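Local coordinates for sulfurtransferase (Azotobacter vinelandii, PDB 1E0C), which catalyses the transfer of sulfur from a donor such as thiosulfate to cyanide, as a rhodanese built from two rhodanese-like domains, at residues A[7-13]-A[110-114]; A[83-87]-A[98-102]; A[181-187]-A[258-264]; A[219-223]-A[247-251]. All blocks are in the same frame, centred on the assembly; numbering follows the deposited sequence.

Contact 1: residues A[7-13]-A[110-114]; sequences LPLVIEP and YHYLN
V10 and I11 pair in parallel with Y112 and L113, respectively, L9 lying just before the short strand. Three backbone bonds set this register: Y112 N to L9 O, I11 N to Y112 O at 2.9 Å, and N114 N to I11 O at 2.8 Å.

Side chains pack on both faces of this pair, V10 and Y112 on one, I11 and L113 on the other. V10 CG1, anti to the backbone N (chi1 173°), is turned toward N114 and fits against its amide carbon CG at 3.4 Å, while CG2 reaches the edge of the Y112 ring at CD2. L9 forks, CD1 at the edge of the Y110 ring and CD2 on CB of Y112, 3.9 Å away. On the other face I11 crosses H111 at about a right angle, its CG2 lodged 3.5 Å from ND1. That nitrogen donates within its ring plane to P8 O (2.8 Å), approaching from above the carbonyl plane, which helps to set the imidazole's rotation.

At the far end ND2 of N114 meets the syn side of E12 OE2 at 3.0 Å in a bond of 176°; the other oxygen of E12 forms a salt bridge to R206. CD1 of L113 tucks against P13, which begins the next helix. A short edge strand joined in parallel to 110-113 forms one border of the sheet in the first rhodanese-like domain.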
# COMPACT_ATOMS: atom_id res chain seq x y z
N LEU A 7 -11.08 16.50 1.03
CA LEU A 7 -11.32 15.11 1.39
C LEU A 7 -10.21 14.52 2.25
O LEU A 7 -9.04 14.88 2.12
CB LEU A 7 -11.46 14.26 0.12
CG LEU A 7 -12.55 14.68 -0.86
CD1 LEU A 7 -12.36 13.97 -2.20
CD2 LEU A 7 -13.92 14.35 -0.28
N PRO A 8 -10.56 13.51 3.03
CA PRO A 8 -9.58 12.76 3.81
C PRO A 8 -8.84 11.80 2.87
O PRO A 8 -9.21 11.68 1.69
CB PRO A 8 -10.43 11.97 4.79
CG PRO A 8 -11.74 11.79 4.11
CD PRO A 8 -11.92 12.96 3.18
N LEU A 9 -7.88 11.09 3.43
CA LEU A 9 -7.08 10.18 2.59
C LEU A 9 -7.96 9.12 1.95
O LEU A 9 -7.87 8.86 0.74
CB LEU A 9 -6.00 9.52 3.45
CG LEU A 9 -4.84 8.85 2.73
CD1 LEU A 9 -3.71 8.54 3.72
CD2 LEU A 9 -5.28 7.57 2.03
N VAL A 10 -8.77 8.45 2.76
CA VAL A 10 -9.65 7.40 2.26
C VAL A 10 -10.97 8.01 1.80
O VAL A 10 -11.63 8.70 2.59
CB VAL A 10 -9.90 6.33 3.33
CG1 VAL A 10 -10.95 5.32 2.89
CG2 VAL A 10 -8.59 5.62 3.68
N ILE A 11 -11.24 7.95 0.50
CA ILE A 11 -12.47 8.54 -0.03
C ILE A 11 -13.41 7.47 -0.53
O ILE A 11 -13.03 6.32 -0.73
CB ILE A 11 -12.14 9.54 -1.16
CG1 ILE A 11 -11.64 8.80 -2.40
CG2 ILE A 11 -11.08 10.53 -0.67
CD1 ILE A 11 -11.31 9.72 -3.57
N GLU A 12 -14.68 7.83 -0.74
CA GLU A 12 -15.65 6.84 -1.20
C GLU A 12 -15.84 6.96 -2.72
O GLU A 12 -15.52 7.98 -3.32
CB GLU A 12 -17.00 7.11 -0.49
CG GLU A 12 -16.90 6.97 1.03
CD GLU A 12 -16.65 5.55 1.47
OE1 GLU A 12 -17.15 4.63 0.79
OE2 GLU A 12 -15.94 5.31 2.47
N PRO A 13 -16.40 5.93 -3.32
CA PRO A 13 -16.71 5.93 -4.74
C PRO A 13 -17.47 7.16 -5.17
O PRO A 13 -17.18 7.75 -6.22
CB PRO A 13 -17.53 4.66 -4.92
CG PRO A 13 -16.98 3.73 -3.87
CD PRO A 13 -16.75 4.63 -2.68
N TYR A 110 -2.59 12.55 -2.26
CA TYR A 110 -3.12 11.30 -2.75
C TYR A 110 -4.27 10.79 -1.87
O TYR A 110 -4.48 11.23 -0.74
CB TYR A 110 -2.06 10.22 -2.88
CG TYR A 110 -1.26 9.98 -1.61
CD1 TYR A 110 -1.84 9.37 -0.51
CD2 TYR A 110 0.08 10.36 -1.54
CE1 TYR A 110 -1.10 9.16 0.64
CE2 TYR A 110 0.82 10.15 -0.39
CZ TYR A 110 0.22 9.54 0.69
OH TYR A 110 0.95 9.33 1.85
N HIS A 111 -5.07 9.93 -2.48
CA HIS A 111 -6.23 9.34 -1.82
C HIS A 111 -6.32 7.86 -2.18
O HIS A 111 -5.88 7.44 -3.25
CB HIS A 111 -7.53 10.02 -2.30
CG HIS A 111 -7.53 11.49 -2.00
ND1 HIS A 111 -7.95 12.00 -0.79
CD2 HIS A 111 -7.05 12.54 -2.72
CE1 HIS A 111 -7.75 13.31 -0.78
NE2 HIS A 111 -7.19 13.66 -1.93
N TYR A 112 -6.93 7.11 -1.28
CA TYR A 112 -7.26 5.72 -1.51
C TYR A 112 -8.77 5.60 -1.72
O TYR A 112 -9.53 6.19 -0.96
CB TYR A 112 -6.90 4.85 -0.29
CG TYR A 112 -7.46 3.45 -0.41
CD1 TYR A 112 -7.12 2.64 -1.48
CD2 TYR A 112 -8.33 2.92 0.56
CE1 TYR A 112 -7.60 1.36 -1.62
CE2 TYR A 112 -8.81 1.64 0.43
CZ TYR A 112 -8.46 0.86 -0.65
OH TYR A 112 -8.94 -0.41 -0.79
N LEU A 113 -9.16 4.91 -2.79
CA LEU A 113 -10.59 4.67 -3.02
C LEU A 113 -11.04 3.51 -2.13
O LEU A 113 -10.66 2.36 -2.34
CB LEU A 113 -10.83 4.29 -4.49
CG LEU A 113 -12.29 3.90 -4.81
CD1 LEU A 113 -13.20 5.09 -4.54
CD2 LEU A 113 -12.41 3.44 -6.25
N ASN A 114 -11.82 3.83 -1.11
CA ASN A 114 -12.25 2.81 -0.15
C ASN A 114 -12.94 1.64 -0.81
O ASN A 114 -13.96 1.80 -1.49
CB ASN A 114 -13.18 3.46 0.89
CG ASN A 114 -13.13 2.74 2.22
OD1 ASN A 114 -12.33 1.82 2.41
ND2 ASN A 114 -13.98 3.15 3.16

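Contact 2: residues A[83-87]-A[98-102]; sequences VYVVY and FIWLL
Strand 83-87 and helix segment 98-102 run nearly antiparallel, their axes 156° apart in direction and 9.9 Å apart at closest approach, with no hydrogen bond between them. Contact is therefore made by side chains, and Y84 and V86, alternate residues of the strand, meet F98, I99 and L102 on one side of the helix.

L102 stands over the ring of Y84: its CD2 lies 3.7 Å from the ring centroid and 3° off the normal, a CH-pi contact centred on the face. The other branch, CD1, rests on Y84 CB at 3.7 Å, and thus the leucine spans both the root and the face of the tyrosine. F98 crosses Y84 at about a right angle; CD2 of Y84 lies at the edge of the phenylalanine ring, 4.0 Å from its CE2. With CG anti to the backbone N (chi1 -175°), F98 also brings CD2 within 3.8 Å of V86 CG1. The second methyl of V86, CG2, fits against I99 CG1 at 3.9 Å. An alanine in place of Y84 is likely to leave L102 CD2 without its aromatic face and H78 without its hydroxyl partner.

This layer is the strand-to-helix half of the beta-alpha-beta unit 83-87, 93-104, 110-113. Y110 of the following strand touches I99 and L102, F73 of helix 66-76 touches Y84 and L102, and I26 and V28 of strand 25-29 border Y84.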
# COMPACT_ATOMS: atom_id res chain seq x y z
N VAL A 83 -2.82 14.98 -8.21
CA VAL A 83 -3.46 14.35 -7.06
C VAL A 83 -3.79 12.91 -7.46
O VAL A 83 -4.52 12.69 -8.43
CB VAL A 83 -4.75 15.04 -6.59
CG1 VAL A 83 -5.30 14.29 -5.37
CG2 VAL A 83 -4.50 16.50 -6.22
N TYR A 84 -3.16 11.96 -6.79
CA TYR A 84 -3.36 10.56 -7.12
C TYR A 84 -4.57 10.01 -6.36
O TYR A 84 -4.78 10.35 -5.20
CB TYR A 84 -2.15 9.70 -6.75
CG TYR A 84 -0.95 9.94 -7.65
CD1 TYR A 84 -0.15 11.06 -7.47
CD2 TYR A 84 -0.63 9.04 -8.66
CE1 TYR A 84 0.96 11.29 -8.27
CE2 TYR A 84 0.48 9.27 -9.46
CZ TYR A 84 1.24 10.39 -9.28
OH TYR A 84 2.34 10.62 -10.08
N VAL A 85 -5.37 9.25 -7.07
CA VAL A 85 -6.39 8.40 -6.45
C VAL A 85 -6.07 6.97 -6.84
O VAL A 85 -5.77 6.71 -8.01
CB VAL A 85 -7.82 8.76 -6.86
CG1 VAL A 85 -8.80 7.76 -6.25
CG2 VAL A 85 -8.15 10.17 -6.38
N VAL A 86 -5.94 6.11 -5.84
CA VAL A 86 -5.40 4.77 -6.10
C VAL A 86 -6.40 3.69 -5.73
O VAL A 86 -7.02 3.75 -4.66
CB VAL A 86 -4.12 4.58 -5.24
CG1 VAL A 86 -3.40 3.31 -5.65
CG2 VAL A 86 -3.21 5.80 -5.36
N TYR A 87 -6.49 2.65 -6.55
CA TYR A 87 -7.35 1.53 -6.22
C TYR A 87 -6.85 0.21 -6.77
O TYR A 87 -6.07 0.15 -7.71
CB TYR A 87 -8.78 1.78 -6.71
CG TYR A 87 -9.00 1.68 -8.21
CD1 TYR A 87 -8.88 2.81 -9.01
CD2 TYR A 87 -9.40 0.49 -8.79
CE1 TYR A 87 -9.11 2.73 -10.38
CE2 TYR A 87 -9.65 0.41 -10.15
CZ TYR A 87 -9.50 1.54 -10.93
OH TYR A 87 -9.77 1.47 -12.28
N PHE A 98 1.20 1.03 -3.52
CA PHE A 98 1.47 2.13 -4.46
C PHE A 98 1.50 3.45 -3.72
O PHE A 98 2.32 4.34 -3.98
CB PHE A 98 0.42 2.12 -5.57
CG PHE A 98 0.72 3.16 -6.63
CD1 PHE A 98 1.57 2.85 -7.68
CD2 PHE A 98 0.17 4.42 -6.54
CE1 PHE A 98 1.85 3.81 -8.64
CE2 PHE A 98 0.46 5.38 -7.49
CZ PHE A 98 1.30 5.07 -8.55
N ILE A 99 0.68 3.59 -2.67
CA ILE A 99 0.72 4.81 -1.86
C ILE A 99 2.02 4.91 -1.09
O ILE A 99 2.60 5.99 -0.95
CB ILE A 99 -0.52 4.88 -0.94
CG1 ILE A 99 -1.70 5.34 -1.82
CG2 ILE A 99 -0.30 5.84 0.22
CD1 ILE A 99 -3.07 5.18 -1.21
N TRP A 100 2.54 3.76 -0.63
CA TRP A 100 3.88 3.79 -0.01
C TRP A 100 4.90 4.25 -1.05
O TRP A 100 5.76 5.08 -0.76
CB TRP A 100 4.20 2.42 0.57
CG TRP A 100 5.66 2.15 0.77
CD1 TRP A 100 6.47 2.63 1.76
CD2 TRP A 100 6.48 1.33 -0.07
NE1 TRP A 100 7.74 2.14 1.59
CE2 TRP A 100 7.78 1.34 0.48
CE3 TRP A 100 6.24 0.58 -1.23
CZ2 TRP A 100 8.84 0.66 -0.11
CZ3 TRP A 100 7.29 -0.12 -1.80
CH2 TRP A 100 8.57 -0.07 -1.23
N LEU A 101 4.74 3.84 -2.32
CA LEU A 101 5.65 4.34 -3.36
C LEU A 101 5.49 5.83 -3.57
O LEU A 101 6.45 6.56 -3.84
CB LEU A 101 5.48 3.58 -4.66
CG LEU A 101 6.08 2.17 -4.74
CD1 LEU A 101 5.77 1.54 -6.09
CD2 LEU A 101 7.59 2.22 -4.51
N LEU A 102 4.26 6.34 -3.49
CA LEU A 102 4.05 7.78 -3.57
C LEU A 102 4.78 8.51 -2.46
O LEU A 102 5.38 9.57 -2.67
CB LEU A 102 2.56 8.11 -3.54
CG LEU A 102 1.74 7.70 -4.77
CD1 LEU A 102 0.28 8.08 -4.54
CD2 LEU A 102 2.27 8.43 -6.01

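Contact 3: residues A[181-187]-A[258-264]; sequences AAKGGHI and WGEWGNH
The loop between helix 171-174 and strand 191-192 wraps here round the C-terminal end of helix 257-261, within the second rhodanese-like domain. W258 CG stands anti to the backbone N (chi1 -159°), which directs the indole into the curve of the loop, where NE1 donates to K183 O at 3.0 Å. G185 O lies 3.3 Å above one face of this ring, toward the rim, and G262 CA lies over the opposite face, also toward the rim.

I187 fits between the two indoles. Its CG1 lies 3.7 Å from W258 CZ3, at that ring's edge, and sits over the five-membered ring of W261 in a CH-pi contact, 7° off the normal. CG2 of I187 reaches W261 CZ2 at 3.6 Å.

At the loop's start K183 N donates to G262 O in the carbonyl plane, and A182 N bonds N263 OD1 at 2.9 Å from above the amide plane. N263 spends ND2 on G259 O, so both ends of its amide are used. The K183 chain bends at chi3 (-80°) and brings NZ to H264 O at 2.6 Å; T267 O is a second acceptor.

A CB on G262 would clash with A181 CB and W258 NE1, so the close backbone approach depends on glycine. The carbonyls of G262 and H264 thus receive donors from the loop, and the lysine ammonium is probably stabilised by its two carbonyl oxygens.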
# COMPACT_ATOMS: atom_id res chain seq x y z
N ALA A 181 9.79 -19.35 4.09
CA ALA A 181 11.19 -18.93 4.11
C ALA A 181 11.96 -19.97 4.92
O ALA A 181 11.34 -20.92 5.43
CB ALA A 181 11.34 -17.54 4.71
N ALA A 182 13.27 -19.81 5.03
CA ALA A 182 14.08 -20.75 5.79
C ALA A 182 13.59 -20.83 7.24
O ALA A 182 13.62 -21.90 7.83
CB ALA A 182 15.55 -20.35 5.78
N LYS A 183 13.20 -19.69 7.80
CA LYS A 183 12.72 -19.62 9.17
C LYS A 183 11.24 -19.25 9.21
O LYS A 183 10.81 -18.35 8.48
CB LYS A 183 13.51 -18.55 9.94
CG LYS A 183 15.00 -18.84 10.00
CD LYS A 183 15.75 -17.74 10.74
CE LYS A 183 16.01 -16.54 9.83
NZ LYS A 183 17.04 -15.64 10.44
N GLY A 184 10.50 -19.91 10.08
CA GLY A 184 9.08 -19.62 10.27
C GLY A 184 8.92 -18.86 11.59
O GLY A 184 9.76 -19.00 12.48
N GLY A 185 7.83 -18.11 11.72
CA GLY A 185 7.59 -17.37 12.96
C GLY A 185 7.38 -15.89 12.62
O GLY A 185 6.95 -15.57 11.51
N HIS A 186 7.69 -15.01 13.56
CA HIS A 186 7.50 -13.58 13.35
C HIS A 186 8.64 -12.80 13.97
O HIS A 186 9.53 -13.37 14.59
CB HIS A 186 6.14 -13.13 13.92
CG HIS A 186 5.97 -13.46 15.37
ND1 HIS A 186 5.31 -14.58 15.79
CD2 HIS A 186 6.38 -12.81 16.49
CE1 HIS A 186 5.32 -14.63 17.11
NE2 HIS A 186 5.97 -13.56 17.56
N ILE A 187 8.68 -11.50 13.68
CA ILE A 187 9.72 -10.64 14.23
C ILE A 187 9.46 -10.44 15.72
O ILE A 187 8.31 -10.29 16.13
CB ILE A 187 9.71 -9.29 13.50
CG1 ILE A 187 9.88 -9.55 12.00
CG2 ILE A 187 10.82 -8.40 14.05
CD1 ILE A 187 10.04 -8.27 11.18
N TRP A 258 9.12 -10.52 5.18
CA TRP A 258 9.53 -11.85 5.61
C TRP A 258 10.39 -12.56 4.57
O TRP A 258 11.26 -13.34 4.94
CB TRP A 258 8.36 -12.75 6.00
CG TRP A 258 8.79 -13.88 6.88
CD1 TRP A 258 8.90 -15.20 6.57
CD2 TRP A 258 9.18 -13.76 8.26
NE1 TRP A 258 9.32 -15.92 7.68
CE2 TRP A 258 9.53 -15.05 8.71
CE3 TRP A 258 9.28 -12.68 9.14
CZ2 TRP A 258 9.92 -15.30 10.03
CZ3 TRP A 258 9.69 -12.93 10.44
CH2 TRP A 258 10.01 -14.22 10.86
N GLY A 259 10.21 -12.22 3.29
CA GLY A 259 11.07 -12.79 2.25
C GLY A 259 12.53 -12.49 2.56
O GLY A 259 13.42 -13.27 2.21
N GLU A 260 12.79 -11.35 3.19
CA GLU A 260 14.12 -11.03 3.66
C GLU A 260 14.36 -11.55 5.08
O GLU A 260 15.29 -12.32 5.29
CB GLU A 260 14.41 -9.53 3.62
CG GLU A 260 15.77 -9.18 4.23
CD GLU A 260 16.03 -7.70 4.23
OE1 GLU A 260 15.15 -6.93 4.68
OE2 GLU A 260 17.13 -7.28 3.80
N TRP A 261 13.51 -11.15 6.03
CA TRP A 261 13.71 -11.47 7.44
C TRP A 261 13.75 -12.96 7.71
O TRP A 261 14.57 -13.44 8.51
CB TRP A 261 12.62 -10.83 8.32
CG TRP A 261 12.97 -10.73 9.78
CD1 TRP A 261 12.79 -11.70 10.73
CD2 TRP A 261 13.49 -9.59 10.46
NE1 TRP A 261 13.18 -11.22 11.97
CE2 TRP A 261 13.62 -9.93 11.82
CE3 TRP A 261 13.88 -8.31 10.05
CZ2 TRP A 261 14.11 -9.02 12.76
CZ3 TRP A 261 14.36 -7.41 10.98
CH2 TRP A 261 14.48 -7.78 12.33
N GLY A 262 12.92 -13.74 7.02
CA GLY A 262 12.84 -15.17 7.26
C GLY A 262 14.03 -15.92 6.66
O GLY A 262 14.20 -17.11 6.90
N ASN A 263 14.83 -15.23 5.85
CA ASN A 263 15.94 -15.87 5.16
C ASN A 263 17.29 -15.30 5.56
O ASN A 263 18.33 -15.89 5.23
CB ASN A 263 15.75 -15.75 3.64
CG ASN A 263 14.67 -16.68 3.12
OD1 ASN A 263 14.68 -17.88 3.38
ND2 ASN A 263 13.68 -16.12 2.43
N HIS A 264 17.31 -14.14 6.20
CA HIS A 264 18.62 -13.50 6.47
C HIS A 264 19.26 -14.15 7.68
O HIS A 264 18.58 -14.50 8.64
CB HIS A 264 18.42 -12.00 6.69
CG HIS A 264 19.70 -11.23 6.56
ND1 HIS A 264 20.60 -11.10 7.60
CD2 HIS A 264 20.25 -10.61 5.49
CE1 HIS A 264 21.64 -10.40 7.18
NE2 HIS A 264 21.45 -10.09 5.90

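Contact 4: residues A[219-223]-A[247-251]; sequences GITPD and GYPRV
Y248 lies with one face beneath P222 and is tied at its hydroxyl to I220. P222 CA stands 3.5 Å above the ring plane toward the rim, and CB makes a CH-pi contact at 3.9 Å from the centroid, 14° off the normal. OH of Y248 donates to I220 O at 2.6 Å, tilted 35° from the carbonyl plane, and I220 CG2 comes in at about a right angle to touch CE2. With CG anti to its carbonyl carbon (chi1 -76°), Y248 can reach across to the other loop. A phenylalanine in place of Y248 would probably leave I220 O without its hydroxyl donor and that end of the ring less firmly held.

P249 CD packs on P222 O at 3.3 Å. Water 1 donates to that carbonyl at 2.7 Å and accepts from R250 NE; a second water lies 2.9 Å from P222 O and accepts from R250 N. R250 turns the edge of its guanidinium to D223 O, to which NH2 gives a weak bond of 3.0 Å.

The contact joins the loops after helices 211-217 and 235-245, each leading into a strand of the second parallel sheet. Schellman motifs at G219 and G247 end the two helices. L215 and A243 on these helices and I226 of strand 225-228 also touch Y248.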
# COMPACT_ATOMS: atom_id res chain seq x y z
N GLY A 219 -2.04 -2.91 20.57
CA GLY A 219 -1.00 -1.97 20.96
C GLY A 219 -0.46 -1.20 19.75
O GLY A 219 0.59 -0.58 19.84
N ILE A 220 -1.20 -1.24 18.65
CA ILE A 220 -0.80 -0.48 17.45
C ILE A 220 -1.46 0.90 17.54
O ILE A 220 -2.61 1.08 17.15
CB ILE A 220 -1.20 -1.21 16.17
CG1 ILE A 220 -0.52 -2.58 16.08
CG2 ILE A 220 -0.88 -0.38 14.93
CD1 ILE A 220 -1.18 -3.54 15.10
N THR A 221 -0.80 1.81 18.24
CA THR A 221 -1.34 3.12 18.58
C THR A 221 -0.44 4.21 18.01
O THR A 221 0.73 3.94 17.74
CB THR A 221 -1.42 3.27 20.12
OG1 THR A 221 -0.12 3.00 20.66
CG2 THR A 221 -2.41 2.27 20.69
N PRO A 222 -1.00 5.37 17.73
CA PRO A 222 -0.31 6.42 16.99
C PRO A 222 0.87 7.04 17.69
O PRO A 222 1.73 7.65 17.04
CB PRO A 222 -1.40 7.44 16.68
CG PRO A 222 -2.46 7.19 17.71
CD PRO A 222 -2.44 5.70 17.95
N ASP A 223 1.00 6.84 19.01
CA ASP A 223 2.12 7.34 19.78
C ASP A 223 3.35 6.45 19.63
O ASP A 223 4.40 6.74 20.18
CB ASP A 223 1.75 7.39 21.28
CG ASP A 223 1.40 6.01 21.80
OD1 ASP A 223 0.34 5.49 21.40
OD2 ASP A 223 2.20 5.42 22.56
N GLY A 247 -4.16 8.70 10.60
CA GLY A 247 -3.40 9.84 11.07
C GLY A 247 -2.22 9.47 11.95
O GLY A 247 -1.72 10.32 12.69
N TYR A 248 -1.77 8.22 11.89
CA TYR A 248 -0.59 7.85 12.70
C TYR A 248 0.62 8.61 12.14
O TYR A 248 0.87 8.55 10.93
CB TYR A 248 -0.36 6.35 12.62
CG TYR A 248 -1.26 5.44 13.41
CD1 TYR A 248 -2.64 5.55 13.37
CD2 TYR A 248 -0.72 4.41 14.18
CE1 TYR A 248 -3.45 4.68 14.07
CE2 TYR A 248 -1.52 3.52 14.87
CZ TYR A 248 -2.89 3.68 14.83
OH TYR A 248 -3.71 2.81 15.53
N PRO A 249 1.35 9.33 12.97
CA PRO A 249 2.41 10.20 12.51
C PRO A 249 3.68 9.48 12.11
O PRO A 249 4.50 10.08 11.38
CB PRO A 249 2.68 11.13 13.70
CG PRO A 249 2.27 10.30 14.88
CD PRO A 249 1.05 9.55 14.42
N ARG A 250 3.92 8.27 12.59
CA ARG A 250 5.19 7.58 12.34
C ARG A 250 4.94 6.17 11.81
O ARG A 250 4.55 5.26 12.54
CB ARG A 250 6.02 7.51 13.63
CG ARG A 250 6.56 8.88 14.07
CD ARG A 250 7.54 8.73 15.22
NE ARG A 250 6.90 8.22 16.42
CZ ARG A 250 7.54 7.61 17.41
NH1 ARG A 250 8.84 7.37 17.33
NH2 ARG A 250 6.87 7.22 18.49
N VAL A 251 5.03 6.02 10.49
CA VAL A 251 4.67 4.78 9.83
C VAL A 251 5.73 4.44 8.76
O VAL A 251 6.14 5.32 8.02
CB VAL A 251 3.33 4.88 9.07
CG1 VAL A 251 2.97 3.53 8.46
CG2 VAL A 251 2.21 5.33 10.01
O HOH W 1 4.26 8.61 17.30
O HOH W 2 2.53 6.65 14.48

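In the fold
From the N terminus, contact 1 closes when strand 110-113 comes back beside strand 10-11, ending a long loop of the first rhodanese-like domain. Contact 2 falls within that loop and closes a much shorter one between strand 83-87 and helix 93-104. The two touch: strands 83-87 and 110-113 are sheet neighbours, H111 N lying 2.8 Å from Y84 O. The chain then enters the second domain, where contact 3 links 181-187 with 258-264 and encloses contact 4, which ties 219-223 to 247-251. These two do not touch, their centres about 25 Å apart. No loops cross; the two nested pairs follow in series, one in each domain.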